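Local coordinates for transglutaminase-like domain-containing protein (Streptococcus suis, PDB 4XZ7), which has transglutaminase activity and acts as an antiphagocytic virulence factor, this chain being a piece of the longer protein that carries the transglutaminase-like domain, at residues I192-L197 / S251-V256; S211-K216 / L278-Y283; K218-Y223 / A272-M277; N226-D231 / V265-T270; V300-D303 / T308-G311. One frame throughout, in Å; residues are numbered along the deposited sequence.

Interaction 1: I192-L197 / S251-V256; sequences IANDDL and SDLFAV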
# COMPACT_ATOMS: atom_id res chain seq x y z
N ILE B 192 20.80 -12.36 -3.17
CA ILE B 192 22.08 -12.62 -3.81
C ILE B 192 22.37 -11.59 -4.92
O ILE B 192 23.50 -11.13 -5.05
CB ILE B 192 22.12 -14.04 -4.39
CG1 ILE B 192 22.04 -15.06 -3.24
CG2 ILE B 192 23.39 -14.26 -5.19
CD1 ILE B 192 21.62 -16.44 -3.68
N ALA B 193 21.36 -11.20 -5.69
CA ALA B 193 21.61 -10.21 -6.74
C ALA B 193 21.98 -8.85 -6.13
O ALA B 193 22.85 -8.13 -6.63
CB ALA B 193 20.41 -10.07 -7.66
N ASN B 194 21.32 -8.50 -5.02
CA ASN B 194 21.72 -7.31 -4.28
C ASN B 194 23.16 -7.38 -3.76
O ASN B 194 23.91 -6.40 -3.83
CB ASN B 194 20.76 -7.06 -3.12
CG ASN B 194 20.84 -5.64 -2.62
OD1 ASN B 194 20.54 -4.70 -3.35
ND2 ASN B 194 21.26 -5.47 -1.37
N ASP B 195 23.56 -8.55 -3.25
CA ASP B 195 24.94 -8.76 -2.81
C ASP B 195 25.90 -8.57 -3.97
O ASP B 195 27.06 -8.15 -3.79
CB ASP B 195 25.12 -10.15 -2.21
CG ASP B 195 25.00 -10.16 -0.70
OD1 ASP B 195 24.68 -9.11 -0.11
OD2 ASP B 195 25.22 -11.24 -0.11
N ASP B 196 25.42 -8.88 -5.17
CA ASP B 196 26.24 -8.64 -6.35
C ASP B 196 26.39 -7.15 -6.61
O ASP B 196 27.49 -6.67 -6.88
CB ASP B 196 25.68 -9.34 -7.59
CG ASP B 196 26.68 -9.35 -8.73
OD1 ASP B 196 27.69 -10.09 -8.64
OD2 ASP B 196 26.45 -8.61 -9.72
N LEU B 197 25.27 -6.42 -6.54
CA LEU B 197 25.30 -4.96 -6.65
C LEU B 197 26.29 -4.31 -5.67
O LEU B 197 27.01 -3.37 -6.02
CB LEU B 197 23.90 -4.40 -6.45
CG LEU B 197 23.07 -3.99 -7.66
CD1 LEU B 197 23.56 -4.60 -8.93
CD2 LEU B 197 21.60 -4.36 -7.44
N SER B 251 15.59 3.64 3.02
CA SER B 251 16.26 3.05 4.18
C SER B 251 16.57 1.55 4.08
O SER B 251 17.42 1.05 4.83
CB SER B 251 15.41 3.27 5.43
OG SER B 251 15.22 4.65 5.69
N ASP B 252 15.89 0.84 3.18
CA ASP B 252 16.07 -0.61 3.13
C ASP B 252 17.25 -1.03 2.27
O ASP B 252 17.93 -0.19 1.66
CB ASP B 252 14.78 -1.34 2.68
CG ASP B 252 14.44 -1.15 1.20
OD1 ASP B 252 15.29 -0.78 0.38
OD2 ASP B 252 13.26 -1.40 0.86
N LEU B 253 17.46 -2.33 2.18
CA LEU B 253 18.68 -2.88 1.61
C LEU B 253 18.82 -2.61 0.12
O LEU B 253 19.88 -2.85 -0.45
CB LEU B 253 18.77 -4.38 1.87
CG LEU B 253 17.81 -5.37 1.19
CD1 LEU B 253 18.34 -6.80 1.42
CD2 LEU B 253 16.39 -5.26 1.73
N PHE B 254 17.76 -2.11 -0.51
CA PHE B 254 17.78 -1.87 -1.96
C PHE B 254 18.00 -0.41 -2.33
O PHE B 254 18.12 -0.07 -3.50
CB PHE B 254 16.47 -2.35 -2.58
CG PHE B 254 16.18 -3.80 -2.31
CD1 PHE B 254 17.06 -4.79 -2.75
CD2 PHE B 254 15.04 -4.17 -1.64
CE1 PHE B 254 16.79 -6.12 -2.52
CE2 PHE B 254 14.77 -5.51 -1.41
CZ PHE B 254 15.64 -6.48 -1.85
N ALA B 255 18.04 0.44 -1.32
CA ALA B 255 18.02 1.88 -1.54
C ALA B 255 19.26 2.39 -2.30
O ALA B 255 19.13 3.09 -3.29
CB ALA B 255 17.87 2.60 -0.23
N VAL B 256 20.47 2.09 -1.84
CA VAL B 256 21.59 2.67 -2.58
C VAL B 256 21.96 1.79 -3.77
O VAL B 256 22.49 2.28 -4.77
CB VAL B 256 22.83 2.97 -1.68
CG1 VAL B 256 22.56 2.68 -0.22
CG2 VAL B 256 24.14 2.34 -2.21

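Interaction 2: S211-K216 / L278-Y283; sequences SSERDK and LGLPAY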
# COMPACT_ATOMS: atom_id res chain seq x y z
N SER B 211 45.84 0.15 0.84
CA SER B 211 46.73 -0.63 1.70
C SER B 211 46.03 -0.99 3.00
O SER B 211 45.71 -2.16 3.25
CB SER B 211 48.04 0.12 1.97
OG SER B 211 47.81 1.34 2.67
N SER B 212 45.78 0.03 3.82
CA SER B 212 45.23 -0.15 5.15
C SER B 212 43.71 -0.37 5.12
O SER B 212 43.05 -0.07 4.12
CB SER B 212 45.57 1.05 6.03
OG SER B 212 45.09 2.25 5.44
N GLU B 213 43.19 -0.88 6.22
CA GLU B 213 41.75 -1.05 6.39
C GLU B 213 41.06 0.31 6.38
O GLU B 213 40.00 0.49 5.76
CB GLU B 213 41.47 -1.80 7.70
CG GLU B 213 42.03 -3.21 7.73
CD GLU B 213 41.88 -3.86 9.10
OE1 GLU B 213 41.97 -3.14 10.12
OE2 GLU B 213 41.67 -5.09 9.15
N ARG B 214 41.68 1.27 7.06
CA ARG B 214 41.15 2.62 7.15
C ARG B 214 40.91 3.22 5.76
O ARG B 214 39.88 3.84 5.51
CB ARG B 214 42.11 3.52 7.93
CG ARG B 214 41.49 4.83 8.38
CD ARG B 214 42.41 5.51 9.38
NE ARG B 214 41.91 6.83 9.75
CZ ARG B 214 42.45 7.99 9.36
NH1 ARG B 214 43.55 7.99 8.60
NH2 ARG B 214 41.91 9.14 9.75
N ASP B 215 41.85 3.00 4.85
CA ASP B 215 41.72 3.57 3.52
C ASP B 215 40.68 2.81 2.70
O ASP B 215 40.07 3.38 1.80
CB ASP B 215 43.06 3.60 2.80
CG ASP B 215 43.95 4.75 3.27
OD1 ASP B 215 43.39 5.80 3.66
OD2 ASP B 215 45.19 4.61 3.24
N LYS B 216 40.47 1.54 3.03
CA LYS B 216 39.39 0.77 2.40
C LYS B 216 38.07 1.42 2.75
O LYS B 216 37.27 1.74 1.85
CB LYS B 216 39.42 -0.69 2.84
CG LYS B 216 40.76 -1.39 2.56
CD LYS B 216 40.67 -2.90 2.73
CE LYS B 216 42.06 -3.53 2.77
NZ LYS B 216 41.96 -5.01 3.00
N LEU B 278 34.37 -7.14 3.19
CA LEU B 278 35.77 -6.75 3.11
C LEU B 278 36.59 -7.20 4.32
O LEU B 278 37.75 -6.84 4.46
CB LEU B 278 35.88 -5.23 2.96
CG LEU B 278 35.42 -4.62 1.64
CD1 LEU B 278 35.24 -3.10 1.77
CD2 LEU B 278 36.40 -4.96 0.53
N GLY B 279 35.98 -7.98 5.20
CA GLY B 279 36.68 -8.45 6.39
C GLY B 279 36.71 -7.41 7.49
O GLY B 279 37.53 -7.50 8.40
N LEU B 280 35.82 -6.43 7.43
CA LEU B 280 35.79 -5.39 8.43
C LEU B 280 34.49 -5.47 9.24
O LEU B 280 33.47 -4.90 8.84
CB LEU B 280 35.93 -4.02 7.77
CG LEU B 280 37.29 -3.42 7.42
CD1 LEU B 280 38.43 -4.39 7.64
CD2 LEU B 280 37.28 -2.90 5.97
N PRO B 281 34.52 -6.19 10.38
CA PRO B 281 33.33 -6.39 11.22
C PRO B 281 32.51 -5.12 11.39
O PRO B 281 33.03 -4.11 11.87
CB PRO B 281 33.92 -6.83 12.56
CG PRO B 281 35.15 -7.63 12.14
CD PRO B 281 35.71 -6.88 10.94
N ALA B 282 31.24 -5.17 10.97
CA ALA B 282 30.41 -3.98 10.94
C ALA B 282 28.94 -4.26 11.30
O ALA B 282 28.43 -5.35 11.09
CB ALA B 282 30.49 -3.31 9.57
N TYR B 283 28.28 -3.26 11.87
CA TYR B 283 26.84 -3.35 12.05
C TYR B 283 26.27 -1.94 12.02
O TYR B 283 27.02 -0.95 12.05
CB TYR B 283 26.45 -4.10 13.36
CG TYR B 283 26.77 -3.41 14.69
CD1 TYR B 283 25.74 -3.01 15.54
CD2 TYR B 283 28.09 -3.18 15.10
CE1 TYR B 283 26.00 -2.40 16.77
CE2 TYR B 283 28.36 -2.56 16.33
CZ TYR B 283 27.31 -2.17 17.15
OH TYR B 283 27.54 -1.55 18.36

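Interaction 3: K218-Y223 / A272-M277; sequences KAFVQY and ARAFNM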
# COMPACT_ATOMS: atom_id res chain seq x y z
N LYS B 218 37.49 4.48 3.89
CA LYS B 218 37.47 5.82 3.31
C LYS B 218 37.02 5.75 1.85
O LYS B 218 36.07 6.43 1.44
CB LYS B 218 38.86 6.47 3.44
CG LYS B 218 38.92 7.97 3.23
CD LYS B 218 40.38 8.45 3.07
CE LYS B 218 41.26 8.11 4.28
NZ LYS B 218 41.04 9.01 5.45
N ALA B 219 37.69 4.89 1.09
CA ALA B 219 37.41 4.73 -0.33
C ALA B 219 35.96 4.31 -0.60
O ALA B 219 35.29 4.90 -1.46
CB ALA B 219 38.36 3.71 -0.92
N PHE B 220 35.47 3.30 0.11
CA PHE B 220 34.10 2.84 -0.16
C PHE B 220 33.05 3.91 0.19
O PHE B 220 32.15 4.21 -0.60
CB PHE B 220 33.79 1.54 0.58
CG PHE B 220 32.44 1.00 0.26
CD1 PHE B 220 32.21 0.33 -0.93
CD2 PHE B 220 31.37 1.20 1.13
CE1 PHE B 220 30.96 -0.15 -1.24
CE2 PHE B 220 30.12 0.73 0.83
CZ PHE B 220 29.90 0.06 -0.36
N VAL B 221 33.18 4.45 1.40
CA VAL B 221 32.29 5.47 1.92
C VAL B 221 32.20 6.66 0.96
O VAL B 221 31.10 7.11 0.60
CB VAL B 221 32.76 5.95 3.30
CG1 VAL B 221 32.05 7.23 3.71
CG2 VAL B 221 32.54 4.88 4.33
N GLN B 222 33.36 7.14 0.52
CA GLN B 222 33.41 8.29 -0.37
C GLN B 222 32.80 7.96 -1.72
O GLN B 222 32.05 8.77 -2.30
CB GLN B 222 34.84 8.80 -0.55
CG GLN B 222 34.92 10.24 -1.05
CD GLN B 222 34.36 11.26 -0.05
OE1 GLN B 222 33.25 11.77 -0.22
NE2 GLN B 222 35.14 11.56 0.99
N TYR B 223 33.09 6.78 -2.24
CA TYR B 223 32.49 6.39 -3.52
C TYR B 223 30.96 6.37 -3.49
O TYR B 223 30.28 6.94 -4.36
CB TYR B 223 32.98 5.02 -3.97
CG TYR B 223 32.41 4.64 -5.31
CD1 TYR B 223 31.24 3.90 -5.42
CD2 TYR B 223 33.03 5.06 -6.48
CE1 TYR B 223 30.71 3.58 -6.64
CE2 TYR B 223 32.52 4.73 -7.70
CZ TYR B 223 31.36 4.00 -7.78
OH TYR B 223 30.85 3.68 -9.00
N ALA B 272 27.57 -1.37 5.91
CA ALA B 272 27.86 -2.43 6.88
C ALA B 272 28.01 -3.74 6.14
O ALA B 272 28.97 -4.50 6.41
CB ALA B 272 26.77 -2.53 7.94
N ARG B 273 27.09 -4.00 5.21
CA ARG B 273 27.18 -5.23 4.41
C ARG B 273 28.51 -5.28 3.66
O ARG B 273 29.23 -6.27 3.75
CB ARG B 273 26.01 -5.33 3.42
CG ARG B 273 25.95 -6.65 2.68
CD ARG B 273 25.44 -7.78 3.57
NE ARG B 273 25.31 -9.04 2.83
CZ ARG B 273 25.22 -10.23 3.41
NH1 ARG B 273 25.24 -10.33 4.73
NH2 ARG B 273 25.11 -11.32 2.67
N ALA B 274 28.84 -4.20 2.95
CA ALA B 274 30.11 -4.11 2.22
C ALA B 274 31.36 -4.31 3.09
O ALA B 274 32.31 -4.95 2.68
CB ALA B 274 30.19 -2.77 1.53
N PHE B 275 31.35 -3.75 4.30
CA PHE B 275 32.50 -3.85 5.19
C PHE B 275 32.69 -5.26 5.72
O PHE B 275 33.81 -5.71 5.93
CB PHE B 275 32.35 -2.87 6.36
CG PHE B 275 32.45 -1.42 5.96
CD1 PHE B 275 33.17 -1.05 4.83
CD2 PHE B 275 31.82 -0.44 6.70
CE1 PHE B 275 33.28 0.29 4.46
CE2 PHE B 275 31.92 0.91 6.33
CZ PHE B 275 32.64 1.26 5.21
N ASN B 276 31.58 -5.96 5.95
CA ASN B 276 31.66 -7.34 6.40
C ASN B 276 32.24 -8.18 5.28
O ASN B 276 33.08 -9.05 5.53
CB ASN B 276 30.29 -7.87 6.85
CG ASN B 276 29.92 -7.41 8.24
OD1 ASN B 276 30.77 -7.29 9.12
ND2 ASN B 276 28.63 -7.12 8.46
N MET B 277 31.83 -7.92 4.04
CA MET B 277 32.43 -8.59 2.90
C MET B 277 33.95 -8.36 2.86
O MET B 277 34.72 -9.27 2.54
CB MET B 277 31.80 -8.11 1.60
CG MET B 277 30.38 -8.64 1.36
SD MET B 277 29.61 -7.96 -0.12
CE MET B 277 30.77 -8.46 -1.39

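Interaction 4: N226-D231 / V265-T270; sequences NHTTYD and VGFSTT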
# COMPACT_ATOMS: atom_id res chain seq x y z
N ASN B 226 29.45 9.60 -3.38
CA ASN B 226 29.57 10.29 -4.67
C ASN B 226 28.74 9.71 -5.80
O ASN B 226 28.71 10.28 -6.90
CB ASN B 226 31.05 10.33 -5.11
CG ASN B 226 31.84 11.42 -4.39
OD1 ASN B 226 31.25 12.34 -3.80
ND2 ASN B 226 33.17 11.32 -4.42
N HIS B 227 28.05 8.59 -5.57
CA HIS B 227 27.22 8.03 -6.64
C HIS B 227 25.80 7.64 -6.23
O HIS B 227 25.08 6.96 -6.97
CB HIS B 227 27.93 6.82 -7.26
CG HIS B 227 29.14 7.21 -8.06
ND1 HIS B 227 30.42 7.14 -7.55
CD2 HIS B 227 29.25 7.74 -9.29
CE1 HIS B 227 31.27 7.58 -8.45
NE2 HIS B 227 30.59 7.96 -9.52
N THR B 228 25.40 8.10 -5.05
CA THR B 228 24.06 7.86 -4.55
C THR B 228 23.42 9.18 -4.16
O THR B 228 24.02 9.96 -3.45
CB THR B 228 24.10 6.95 -3.35
OG1 THR B 228 24.93 5.82 -3.66
CG2 THR B 228 22.70 6.50 -2.98
N THR B 229 22.20 9.43 -4.63
CA THR B 229 21.50 10.65 -4.23
C THR B 229 20.99 10.55 -2.79
O THR B 229 20.38 9.55 -2.41
CB THR B 229 20.31 10.92 -5.18
OG1 THR B 229 20.82 11.26 -6.48
CG2 THR B 229 19.45 12.05 -4.67
N TYR B 230 21.27 11.56 -1.97
CA TYR B 230 20.60 11.67 -0.67
C TYR B 230 19.17 12.20 -0.86
O TYR B 230 18.94 13.22 -1.50
CB TYR B 230 21.37 12.58 0.30
CG TYR B 230 20.95 12.31 1.73
CD1 TYR B 230 21.42 11.19 2.40
CD2 TYR B 230 20.02 13.12 2.39
CE1 TYR B 230 21.02 10.89 3.68
CE2 TYR B 230 19.61 12.83 3.69
CZ TYR B 230 20.12 11.70 4.33
OH TYR B 230 19.75 11.36 5.61
N ASP B 231 18.20 11.52 -0.27
CA ASP B 231 16.81 11.88 -0.52
C ASP B 231 16.39 13.01 0.40
O ASP B 231 15.75 12.78 1.43
CB ASP B 231 15.88 10.68 -0.33
CG ASP B 231 14.48 10.94 -0.87
OD1 ASP B 231 14.13 12.11 -1.10
OD2 ASP B 231 13.71 9.97 -1.05
N VAL B 265 19.92 5.27 6.99
CA VAL B 265 19.85 3.87 7.24
C VAL B 265 20.23 3.11 5.99
O VAL B 265 20.96 2.18 6.08
CB VAL B 265 18.50 3.40 7.80
CG1 VAL B 265 18.45 1.90 7.89
CG2 VAL B 265 18.26 4.01 9.16
N GLY B 266 19.77 3.54 4.84
CA GLY B 266 20.19 2.90 3.60
C GLY B 266 21.69 2.90 3.40
O GLY B 266 22.32 1.85 3.27
N PHE B 267 22.28 4.10 3.37
CA PHE B 267 23.74 4.23 3.33
C PHE B 267 24.46 3.32 4.33
O PHE B 267 25.40 2.63 3.97
CB PHE B 267 24.15 5.67 3.60
CG PHE B 267 24.06 6.57 2.41
CD1 PHE B 267 25.19 6.87 1.66
CD2 PHE B 267 22.85 7.18 2.07
CE1 PHE B 267 25.12 7.73 0.58
CE2 PHE B 267 22.77 8.05 0.99
CZ PHE B 267 23.90 8.33 0.25
N SER B 268 24.02 3.34 5.58
CA SER B 268 24.69 2.60 6.65
C SER B 268 24.53 1.09 6.49
O SER B 268 25.44 0.32 6.83
CB SER B 268 24.17 3.04 8.03
OG SER B 268 24.34 4.44 8.24
N THR B 269 23.38 0.65 5.99
CA THR B 269 23.15 -0.79 5.80
C THR B 269 23.98 -1.35 4.64
O THR B 269 24.59 -2.42 4.75
CB THR B 269 21.67 -1.08 5.55
OG1 THR B 269 20.89 -0.60 6.66
CG2 THR B 269 21.44 -2.58 5.35
N THR B 270 24.01 -0.61 3.54
CA THR B 270 24.85 -1.01 2.41
C THR B 270 26.33 -1.00 2.82
O THR B 270 27.09 -1.89 2.45
CB THR B 270 24.64 -0.08 1.21
OG1 THR B 270 23.29 -0.19 0.79
CG2 THR B 270 25.57 -0.47 0.04

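Interaction 5: V300-D303 / T308-G311; sequences VYYD and TIDG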
# COMPACT_ATOMS: atom_id res chain seq x y z
N VAL B 300 32.30 -0.02 12.56
CA VAL B 300 33.20 -0.88 11.80
C VAL B 300 34.46 -1.15 12.60
O VAL B 300 34.98 -0.25 13.26
CB VAL B 300 33.63 -0.24 10.46
CG1 VAL B 300 34.04 -1.31 9.46
CG2 VAL B 300 32.52 0.61 9.88
N TYR B 301 34.96 -2.37 12.54
CA TYR B 301 36.18 -2.70 13.27
C TYR B 301 37.39 -2.61 12.35
O TYR B 301 37.46 -3.31 11.35
CB TYR B 301 36.09 -4.10 13.88
CG TYR B 301 37.28 -4.46 14.73
CD1 TYR B 301 37.40 -3.99 16.04
CD2 TYR B 301 38.30 -5.26 14.23
CE1 TYR B 301 38.50 -4.32 16.83
CE2 TYR B 301 39.41 -5.60 15.02
CZ TYR B 301 39.50 -5.12 16.31
OH TYR B 301 40.58 -5.45 17.10
N TYR B 302 38.34 -1.76 12.69
CA TYR B 302 39.62 -1.76 11.99
C TYR B 302 40.68 -1.11 12.85
O TYR B 302 40.37 -0.33 13.77
CB TYR B 302 39.53 -1.07 10.63
CG TYR B 302 39.05 0.37 10.65
CD1 TYR B 302 37.70 0.68 10.45
CD2 TYR B 302 39.94 1.42 10.84
CE1 TYR B 302 37.26 2.00 10.47
CE2 TYR B 302 39.51 2.74 10.85
CZ TYR B 302 38.17 3.02 10.67
OH TYR B 302 37.75 4.34 10.68
N ASP B 303 41.94 -1.45 12.57
CA ASP B 303 43.06 -0.92 13.32
C ASP B 303 42.83 -1.06 14.81
O ASP B 303 42.87 -0.08 15.55
CB ASP B 303 43.30 0.55 12.96
CG ASP B 303 43.85 0.73 11.55
OD1 ASP B 303 43.90 -0.27 10.79
OD2 ASP B 303 44.22 1.87 11.20
N THR B 308 32.96 4.67 14.72
CA THR B 308 31.73 5.16 14.10
C THR B 308 32.05 5.82 12.76
O THR B 308 32.87 6.75 12.68
CB THR B 308 31.00 6.16 15.00
OG1 THR B 308 30.98 5.66 16.34
CG2 THR B 308 29.56 6.35 14.52
N ILE B 309 31.43 5.30 11.71
CA ILE B 309 31.54 5.82 10.36
C ILE B 309 30.19 6.34 9.86
O ILE B 309 29.23 5.55 9.70
CB ILE B 309 32.05 4.74 9.39
CG1 ILE B 309 33.36 4.15 9.91
CG2 ILE B 309 32.20 5.33 7.99
CD1 ILE B 309 34.51 5.16 9.91
N ASP B 310 30.11 7.66 9.68
CA ASP B 310 28.94 8.35 9.13
C ASP B 310 29.11 8.52 7.62
O ASP B 310 29.92 9.33 7.17
CB ASP B 310 28.77 9.73 9.78
CG ASP B 310 27.39 10.33 9.55
OD1 ASP B 310 27.02 11.23 10.34
OD2 ASP B 310 26.67 9.92 8.61
N GLY B 311 28.35 7.75 6.85
CA GLY B 311 28.49 7.76 5.41
C GLY B 311 27.72 8.89 4.76
O GLY B 311 27.73 9.05 3.54

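Interaction 1: I192-L197 / S251-V256
Asn194 swings its CG anti to its own backbone N (chi1 -161°), which carries the amide off helix 188-205 toward Leu253 and Phe254. In Phe254 the CG lies beside the backbone N, and this chi1 of -57° sets the ring beside that amide, with an edge toward it. Asn194 ND2 gives a hydrogen bond to Leu253 O at 3.1 Å. The bond is bent, and the donor sits above the carbonyl plane. Asn194 OD1 lies 3.5 Å from Phe254 CD1, near the ring plane, and the amide and ring planes stand 79° apart. This puts the amide oxygen at the ring's hydrogen-bearing edge, not over its face. OD1 also has a polar partner in Thr257 OG1, so both ends of the buried amide are engaged. Leu253 CG lies 3.8 Å above the Phe254 plane, over the ring centre. Arg190 makes a cation-pi contact with the same ring. Asp252 OD1 accepts from Phe254 N at 2.9 Å, while Asp252 OD2 bonds to Asn183 and to Tyr173 and Asn167 of the second subunit. The Asn194 amide therefore grips a turn that is also held at the dimer interface. The turn is an Asx turn at Asp252 overlapping a type I beta turn from Asp252 to Ala255, a capped lead into the short helix 255-259.

Interaction 2: S211-K216 / L278-Y283
Glu213 and Leu280 slant across one another, with a branch of the leucine laid against the length of the acid. Leu280 CD1 runs beside four Glu213 atoms in turn. It is 4.0 Å from Glu213 CB, 3.8 Å from Glu213 CG and 3.6 Å from Glu213 OE2. Glu213 CG sits beside its backbone N (chi1 -63°), and the chain is extended beyond it, which offers the methyl this long flank. The other branch, Leu280 CD2, turns to Lys216 one helical turn on and reaches Lys216 CB at 4.4 Å, a looser touch. The contact joins the start of helix 213-227 to the connection between helix 264-277 and strand 282-288. That connection opens with a Schellman motif. Gly279, at positive phi, is its C-prime residue, with Leu280 N bonded to Phe275 O and Gly279 N to Asn276 O. The motif turns the chain sharply, and Leu280 CB points toward helix 213-227. Leu280 also packs on Phe275 and Val300. The polar end of Glu213 is used elsewhere: its OE1 accepts from Asp303 N, beyond the end of strand 294-302. Ser212 is the N-cap of helix 213-227, and its OG accepts a weak bond from Asp215 N at 3.4 Å.

Interaction 3: K218-Y223 / A272-M277
This is a buried, apolar helix-to-helix contact in the transglutaminase-like domain, with Phe220 and Val221 of helix 213-227 facing Ala274 and Phe275 of helix 264-277. The short segments run roughly antiparallel, their directions 152° apart and their axes 11.1 Å apart at closest approach. Phe220 bridges this gap. Its CG is anti to the backbone N (chi1 -176°), and the ring reaches across to the other helix. Ala274 CB lies over one face of that ring, shifted toward the rim, with Phe220 CZ only 3.4 Å away. It is a CH-pi contact, the methyl 3.8 Å from the ring centroid. Phe275 leaves its own helix to one side, and its ring slants across that of Phe220. The two rings meet obliquely, planes at 70° and centroids 5.8 Å apart, and Phe220 CD2 to Phe275 CE1 is 3.9 Å. Val221 CG2 approaches Phe275 from a different direction, in the plane of the ring at its edge, 3.7 Å from CZ. Phe275 also packs on Ala282 of strand 282-288, so it lies between helix and sheet. No hydrogen bond crosses between 218-223 and 272-277. With no polar bond to direct it, the pairing rests on burial of hydrocarbon, on dispersion and on the one CH-pi contact.

Interaction 4: N226-D231 / V265-T270
The first turn of core helix 264-277 meets the passage from helix 213-227 into strand 229-230, with Phe267 pressed against Thr228 and Tyr230. Phe267 CG sits beside its backbone N (chi1 -82°), and the ring points outward from the helix. Thr228 comes at it from the opposite direction. Thr228 CB and Thr228 CG2 are each 3.9 Å from Phe267 CZ, at the far end of the ring. Thr228 OG1 is turned to another partner, Val224 O in the preceding helix turn, so the threonine shows mainly carbon to the phenylalanine. Tyr230 arrives obliquely. Its CD1, at the ring edge, lies 3.7 Å from Phe267 CE2, while the two planes differ by 37° and the centroids are 6.0 Å apart. Cys264 is the first residue of helix 264-277. That placement is consistent with the papain-like fold of the transglutaminase family, in which the nucleophilic cysteine sits at the start of a core helix. Strand 229-230 pairs in parallel with strand 261-262, just ahead of that cysteine. Phe267 also packs on Ala262 and on Thr312, and Tyr230 on Met263. Within the helix, Val265 O accepts twice from one residue: from Thr269 N at 2.9 Å and from Thr269 OG1 at 2.8 Å, the hydroxyl lying above the carbonyl plane.

Interaction 5: V300-D303 / T308-G311
Ile309 packs its side chain on Val300 and Tyr302 across the beta hairpin formed by strands 294-302 and 305-309. Strand 305-309 is an outer strand of a five-stranded mixed sheet. Starting at the root, Ile309 CB is 4.2 Å from Val300 CG2. The next atom out, Ile309 CG1, lies closer to the same methyl, at 3.6 Å. The other branch, Ile309 CG2, turns to Val221 of helix 213-227, so the isoleucine lies between sheet and helix. The tip, Ile309 CD1, meets Tyr302 at the edge of its ring, near the ring plane. Tyr302 reaches that spot because its CG sits between the backbone N and the carbonyl carbon (chi1 58°), which swings the ring across toward strand 305-309, bringing the hydroxyl end beside the isoleucine tip. The ring stacks with His307. Just after Ile309, Asp310 OD2 bonds to His295 NE2, an arrangement consistent with the His-Asp pair of the Cys-His-Asp triad in this family. The pairing of Ile309 with Tyr302 is not a polar one. The tyrosine hydroxyl bonds to Glu336 OE1, while Tyr302 OH touches Ile309 CD1 at 3.4 Å.

From the N terminus, helix 188-205 opens interaction 1, and helix 213-227 then opens interactions 2, 3 and 4 in turn. Interaction 1 closes first, at 251-256, so its loop crosses the other three. Those three close in reverse order along helix 264-277 and into strand 282-288: interaction 4 lies within interaction 3, and interaction 3 within interaction 2. Interaction 5 follows in series as a local hairpin. Asp195 and Arg273 join interactions 1 and 3 by a salt bridge. Val256 packs interaction 1 on interaction 4. Phe275 with Val300, and Pro281 O with Tyr301 N, tie the helices and their exit to the sheet.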